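Putative P450-like enzyme (Streptomyces himastatinicus ATCC 53653, PDB 5Z9J) is a cytochrome P450-like haem protein that probably acts as a monooxygenase in microbial secondary metabolism. Local coordinates at residues Thr241-Leu253 with Pro379-Leu393. Numbering follows the deposited sequence.
With HEM (protoporphyrin IX containing Fe), chain E.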
loop_
_atom_site.group_PDB
_atom_site.type_symbol
_atom_site.label_atom_id
_atom_site.label_comp_id
_atom_site.label_asym_id
_atom_site.label_seq_id
_atom_site.Cartn_x
_atom_site.Cartn_y
_atom_site.Cartn_z
ATOM N N THR A 241 2.215 -3.057 1.984
ATOM C CA THR A 241 0.791 -3.167 1.663
ATOM C C THR A 241 0.463 -4.621 1.324
ATOM O O THR A 241 -0.538 -5.189 1.789
ATOM C CB THR A 241 0.391 -2.250 0.472
ATOM O OG1 THR A 241 1.238 -2.474 -0.654
ATOM C CG2 THR A 241 0.517 -0.810 0.901
ATOM N N THR A 242 1.325 -5.206 0.486
ATOM C CA THR A 242 1.176 -6.548 0.010
ATOM C C THR A 242 1.487 -7.557 1.105
ATOM O O THR A 242 0.787 -8.586 1.221
ATOM C CB THR A 242 2.061 -6.835 -1.193
ATOM O OG1 THR A 242 1.808 -5.887 -2.240
ATOM C CG2 THR A 242 1.756 -8.218 -1.745
ATOM N N ALA A 243 2.504 -7.264 1.921
ATOM C CA ALA A 243 2.846 -8.143 3.041
ATOM C C ALA A 243 1.611 -8.260 3.940
ATOM O O ALA A 243 1.250 -9.354 4.401
ATOM C CB ALA A 243 4.008 -7.629 3.805
ATOM N N MET A 244 0.982 -7.125 4.190
ATOM C CA MET A 244 -0.215 -7.123 5.047
ATOM C C MET A 244 -1.427 -7.840 4.479
ATOM O O MET A 244 -2.171 -8.477 5.219
ATOM C CB MET A 244 -0.645 -5.691 5.401
ATOM C CG MET A 244 0.137 -5.135 6.571
ATOM S SD MET A 244 -0.228 -3.409 7.016
ATOM C CE MET A 244 0.364 -2.538 5.574
ATOM N N LEU A 245 -1.698 -7.656 3.190
ATOM C CA LEU A 245 -2.769 -8.368 2.563
ATOM C C LEU A 245 -2.552 -9.874 2.763
ATOM O O LEU A 245 -3.470 -10.624 3.050
ATOM C CB LEU A 245 -2.832 -8.047 1.085
ATOM C CG LEU A 245 -3.889 -8.863 0.345
ATOM C CD1 LEU A 245 -5.336 -8.686 0.991
ATOM C CD2 LEU A 245 -3.910 -8.551 -1.111
ATOM N N ILE A 246 -1.327 -10.349 2.530
ATOM C CA ILE A 246 -1.057 -11.769 2.700
ATOM C C ILE A 246 -1.246 -12.183 4.170
ATOM O O ILE A 246 -2.007 -13.116 4.497
ATOM C CB ILE A 246 0.420 -12.175 2.197
ATOM C CG1 ILE A 246 0.543 -12.012 0.661
ATOM C CG2 ILE A 246 0.713 -13.611 2.614
ATOM C CD1 ILE A 246 2.079 -11.991 0.095
ATOM N N ALA A 247 -0.666 -11.431 5.085
ATOM C CA ALA A 247 -0.730 -11.811 6.480
ATOM C C ALA A 247 -2.158 -11.587 7.074
ATOM O O ALA A 247 -2.660 -12.440 7.778
ATOM C CB ALA A 247 0.305 -11.064 7.245
ATOM N N ASN A 248 -2.792 -10.476 6.750
ATOM C CA ASN A 248 -4.197 -10.239 7.228
ATOM C C ASN A 248 -5.080 -11.356 6.812
ATOM O O ASN A 248 -5.942 -11.831 7.595
ATOM C CB ASN A 248 -4.778 -8.975 6.620
ATOM C CG ASN A 248 -4.118 -7.737 7.100
ATOM O OD1 ASN A 248 -3.360 -7.743 8.066
ATOM N ND2 ASN A 248 -4.353 -6.663 6.399
ATOM N N THR A 249 -4.871 -11.812 5.571
ATOM C CA THR A 249 -5.705 -12.855 5.007
ATOM C C THR A 249 -5.559 -14.185 5.780
ATOM O O THR A 249 -6.578 -14.804 6.180
ATOM C CB THR A 249 -5.458 -13.064 3.499
ATOM O OG1 THR A 249 -5.760 -11.860 2.759
ATOM C CG2 THR A 249 -6.302 -14.215 2.999
ATOM N N MET A 250 -4.328 -14.598 6.066
ATOM C CA MET A 250 -4.119 -15.777 6.874
ATOM C C MET A 250 -4.652 -15.595 8.295
ATOM O O MET A 250 -5.140 -16.553 8.882
ATOM C CB MET A 250 -2.627 -16.136 6.946
ATOM C CG MET A 250 -1.985 -16.306 5.579
ATOM S SD MET A 250 -2.892 -17.364 4.400
ATOM C CE MET A 250 -2.872 -18.950 5.239
ATOM N N LEU A 251 -4.540 -14.390 8.859
ATOM C CA LEU A 251 -5.080 -14.111 10.195
ATOM C C LEU A 251 -6.596 -14.242 10.226
ATOM O O LEU A 251 -7.163 -14.771 11.188
ATOM C CB LEU A 251 -4.710 -12.717 10.651
ATOM C CG LEU A 251 -5.442 -12.255 11.901
ATOM C CD1 LEU A 251 -4.978 -13.050 13.120
ATOM C CD2 LEU A 251 -5.248 -10.758 12.161
ATOM N N CYS A 252 -7.245 -13.719 9.193
ATOM C CA CYS A 252 -8.708 -13.789 9.083
ATOM C C CYS A 252 -9.274 -15.233 8.875
ATOM O O CYS A 252 -10.333 -15.607 9.401
ATOM C CB CYS A 252 -9.150 -12.827 7.961
ATOM S SG CYS A 252 -9.034 -11.095 8.452
ATOM N N LEU A 253 -8.595 -16.020 8.056
ATOM C CA LEU A 253 -8.872 -17.425 7.872
ATOM C C LEU A 253 -8.771 -18.189 9.203
ATOM O O LEU A 253 -9.562 -19.083 9.484
ATOM C CB LEU A 253 -7.881 -18.024 6.863
ATOM C CG LEU A 253 -8.084 -17.643 5.401
ATOM C CD1 LEU A 253 -6.956 -18.216 4.573
ATOM C CD2 LEU A 253 -9.364 -18.166 4.887
ATOM N N PRO A 379 -0.819 -11.599 17.234
ATOM C CA PRO A 379 -0.184 -10.684 16.290
ATOM C C PRO A 379 -0.133 -9.251 16.818
ATOM O O PRO A 379 -0.868 -8.897 17.761
ATOM C CB PRO A 379 -1.096 -10.728 15.068
ATOM C CG PRO A 379 -2.518 -11.128 15.657
ATOM C CD PRO A 379 -2.208 -11.955 16.875
ATOM N N THR A 380 0.790 -8.452 16.275
ATOM C CA THR A 380 0.733 -7.004 16.468
ATOM C C THR A 380 0.383 -6.345 15.148
ATOM O O THR A 380 0.618 -6.914 14.072
ATOM C CB THR A 380 1.998 -6.380 16.993
ATOM O OG1 THR A 380 3.032 -6.563 16.025
ATOM C CG2 THR A 380 2.388 -6.996 18.281
ATOM N N PHE A 381 -0.254 -5.181 15.253
ATOM C CA PHE A 381 -0.650 -4.410 14.101
ATOM C C PHE A 381 0.313 -3.288 13.823
ATOM O O PHE A 381 0.976 -2.757 14.738
ATOM C CB PHE A 381 -2.090 -3.916 14.303
ATOM C CG PHE A 381 -3.054 -5.040 14.244
ATOM C CD1 PHE A 381 -3.204 -5.880 15.331
ATOM C CD2 PHE A 381 -3.649 -5.383 13.050
ATOM C CE1 PHE A 381 -4.027 -6.983 15.260
ATOM C CE2 PHE A 381 -4.473 -6.497 12.969
ATOM C CZ PHE A 381 -4.650 -7.292 14.069
ATOM N N LEU A 382 0.414 -2.941 12.553
ATOM C CA LEU A 382 1.367 -1.929 12.114
ATOM C C LEU A 382 1.024 -0.566 12.739
ATOM O O LEU A 382 -0.146 -0.145 12.794
ATOM C CB LEU A 382 1.410 -1.859 10.597
ATOM C CG LEU A 382 2.471 -0.936 9.998
ATOM C CD1 LEU A 382 3.823 -1.522 10.315
ATOM C CD2 LEU A 382 2.299 -0.845 8.489
ATOM N N GLN A 383 2.055 0.055 13.305
ATOM C CA GLN A 383 1.930 1.284 14.087
ATOM C C GLN A 383 1.845 2.523 13.195
ATOM O O GLN A 383 2.493 3.527 13.443
ATOM C CB GLN A 383 3.166 1.401 14.987
ATOM C CG GLN A 383 3.310 0.217 15.921
ATOM C CD GLN A 383 2.160 0.128 16.881
ATOM O OE1 GLN A 383 2.076 0.910 17.827
ATOM N NE2 GLN A 383 1.226 -0.779 16.608
ATOM N N VAL A 384 0.993 2.463 12.184
ATOM C CA VAL A 384 0.891 3.544 11.234
ATOM C C VAL A 384 -0.573 3.828 10.972
ATOM O O VAL A 384 -1.297 2.916 10.590
ATOM C CB VAL A 384 1.584 3.171 9.932
ATOM C CG1 VAL A 384 1.406 4.270 8.934
ATOM C CG2 VAL A 384 3.080 2.902 10.181
ATOM N N VAL A 385 -0.985 5.083 11.106
ATOM C CA VAL A 385 -2.405 5.388 11.169
ATOM C C VAL A 385 -3.116 5.142 9.824
ATOM O O VAL A 385 -4.322 4.843 9.819
ATOM C CB VAL A 385 -2.654 6.834 11.677
ATOM C CG1 VAL A 385 -2.226 7.883 10.639
ATOM C CG2 VAL A 385 -4.117 7.010 12.072
ATOM N N ASP A 386 -2.418 5.247 8.682
ATOM C CA ASP A 386 -3.145 5.077 7.417
ATOM C C ASP A 386 -3.119 3.640 6.910
ATOM O O ASP A 386 -3.493 3.342 5.796
ATOM C CB ASP A 386 -2.667 6.089 6.345
ATOM C CG ASP A 386 -1.171 6.026 6.064
ATOM O OD1 ASP A 386 -0.408 5.516 6.914
ATOM O OD2 ASP A 386 -0.751 6.554 5.013
ATOM N N ALA A 387 -2.729 2.735 7.786
ATOM C CA ALA A 387 -2.658 1.321 7.471
ATOM C C ALA A 387 -3.359 0.461 8.506
ATOM O O ALA A 387 -3.136 0.606 9.719
ATOM C CB ALA A 387 -1.181 0.861 7.333
ATOM N N SER A 388 -4.165 -0.469 8.008
ATOM C CA SER A 388 -4.808 -1.386 8.870
ATOM C C SER A 388 -4.295 -2.799 8.525
ATOM O O SER A 388 -4.780 -3.470 7.599
ATOM C CB SER A 388 -6.330 -1.214 8.695
ATOM O OG SER A 388 -7.051 -2.159 9.422
ATOM N N GLY A 389 -3.325 -3.282 9.299
ATOM C CA GLY A 389 -2.812 -4.618 9.055
ATOM C C GLY A 389 -1.823 -5.078 10.106
ATOM O O GLY A 389 -1.425 -4.281 10.938
ATOM N N VAL A 390 -1.435 -6.356 10.060
ATOM C CA VAL A 390 -0.586 -6.945 11.081
ATOM C C VAL A 390 0.885 -6.637 10.733
ATOM O O VAL A 390 1.208 -6.580 9.571
ATOM C CB VAL A 390 -0.786 -8.463 11.198
ATOM C CG1 VAL A 390 -2.253 -8.810 11.647
ATOM C CG2 VAL A 390 -0.436 -9.167 9.905
ATOM N N ALA A 391 1.688 -6.311 11.740
ATOM C CA ALA A 391 3.149 -6.130 11.588
ATOM C C ALA A 391 3.931 -7.405 11.934
ATOM O O ALA A 391 5.049 -7.653 11.424
ATOM C CB ALA A 391 3.621 -4.974 12.466
ATOM N N THR A 392 3.329 -8.206 12.802
ATOM C CA THR A 392 3.889 -9.476 13.262
ATOM C C THR A 392 2.807 -10.500 13.261
ATOM O O THR A 392 1.692 -10.225 13.750
ATOM C CB THR A 392 4.421 -9.397 14.714
ATOM O OG1 THR A 392 3.328 -9.048 15.598
ATOM C CG2 THR A 392 5.474 -8.375 14.844
ATOM N N LEU A 393 3.085 -11.687 12.731
ATOM C CA LEU A 393 2.090 -12.744 12.855
ATOM C C LEU A 393 2.747 -14.061 13.195
ATOM O O LEU A 393 3.032 -14.871 12.288
ATOM C CB LEU A 393 1.249 -12.856 11.576
ATOM C CG LEU A 393 0.119 -13.889 11.576
ATOM C CD1 LEU A 393 -0.837 -13.745 12.763
ATOM C CD2 LEU A 393 -0.621 -13.790 10.239
HETATM C CHA HEM E . -1.977 3.333 -5.683
HETATM C CHB HEM E . -3.317 0.221 -2.288
HETATM C CHC HEM E . -0.009 -2.880 -3.969
HETATM C CHD HEM E . 1.944 0.547 -6.669
HETATM C C1A HEM E . -2.690 2.803 -4.631
HETATM C C2A HEM E . -3.815 3.398 -3.906
HETATM C C3A HEM E . -4.201 2.524 -2.974
HETATM C C4A HEM E . -3.317 1.352 -3.068
HETATM C CMA HEM E . -5.340 2.722 -1.965
HETATM C CAA HEM E . -4.459 4.775 -4.171
HETATM C CBA HEM E . -3.619 5.910 -3.572
HETATM C CGA HEM E . -4.378 7.243 -3.562
HETATM O O1A HEM E . -3.900 8.240 -2.964
HETATM O O2A HEM E . -5.457 7.368 -4.168
HETATM C C1B HEM E . -2.581 -0.912 -2.496
HETATM C C2B HEM E . -2.815 -2.170 -1.840
HETATM C C3B HEM E . -1.902 -3.029 -2.306
HETATM C C4B HEM E . -1.055 -2.318 -3.252
HETATM C CMB HEM E . -3.946 -2.372 -0.816
HETATM C CAB HEM E . -1.670 -4.505 -1.963
HETATM C CBB HEM E . -2.445 -5.202 -1.132
HETATM C C1C HEM E . 0.816 -2.249 -4.882
HETATM C C2C HEM E . 1.946 -2.858 -5.626
HETATM C C3C HEM E . 2.466 -1.891 -6.369
HETATM C C4C HEM E . 1.721 -0.687 -6.100
HETATM C CMC HEM E . 2.339 -4.343 -5.529
HETATM C CAC HEM E . 3.664 -1.856 -7.348
HETATM C CBC HEM E . 4.393 -2.913 -7.675
HETATM C C1D HEM E . 1.097 1.605 -6.615
HETATM C C2D HEM E . 1.346 2.863 -7.255
HETATM C C3D HEM E . 0.119 3.708 -6.964
HETATM C C4D HEM E . -0.756 2.898 -6.166
HETATM C CMD HEM E . 2.592 3.287 -8.071
HETATM C CAD HEM E . -0.082 5.169 -7.381
HETATM C CBD HEM E . -0.816 5.257 -8.702
HETATM C CGD HEM E . -1.166 6.713 -8.952
HETATM O O1D HEM E . -1.076 7.551 -8.024
HETATM O O2D HEM E . -1.571 7.038 -10.097
HETATM N NA HEM E . -2.444 1.576 -4.082
HETATM N NB HEM E . -1.484 -1.029 -3.342
HETATM N NC HEM E . 0.761 -0.944 -5.204
HETATM N ND HEM E . -0.170 1.636 -6.002
HETATM FE FE HEM E . -0.888 0.283 -4.793
#
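N248 meets the 379-393 hairpin with its flat amide, OD1 accepting the backbone N-H of V390 at 3.1 Å, with the donor in the carbonyl plane. On its other branch, ND2 makes a weak, bent bond to S388 O at 3.4 Å. The amide thus clips onto the backbone on both sides of G389, whose CA lies 3.3 Å from OD1. Replacing N248 by an alanine would probably leave V390 N without its acceptor and the G389 backbone freer to shift. Beside it M244 slides its thioether over the same glycine, SD 3.5 Å from G389 CA, where a CB on residue 389 would collide with the sulfur, so that only a glycine lets M244 lie this close; the bend at its end (chi3 -66°) carries CE on to L382 CD2 and A387 CB. Further along the helix A247 CB presses on V390 CG2 at 3.4 Å, a tight fit, and L251 spreads its methyls, CD2 against V390 CG1 (3.6 Å) and obliquely at the F381 ring, CD1 against P379 CG and L393 CD1. In the P450 fold this is the C-terminal half of the long central helix over the haem, beyond the kink that follows 224-238, packed against the C-terminal beta hairpin; its first turn also borders the haem, where T241 OG1 stands 3.5 Å from C4B of the porphyrin. Behind these contacts, the hairpin arms are tied by L382 N to G389 O and by a classic bulge in which A391 and T392 both face T380. D124 receives L393 N, and the backbone of S388 pairs with S282. M281 O offers N248 ND2 a second, weak partner, while helix 125-130 lays V126 against A247 and L393.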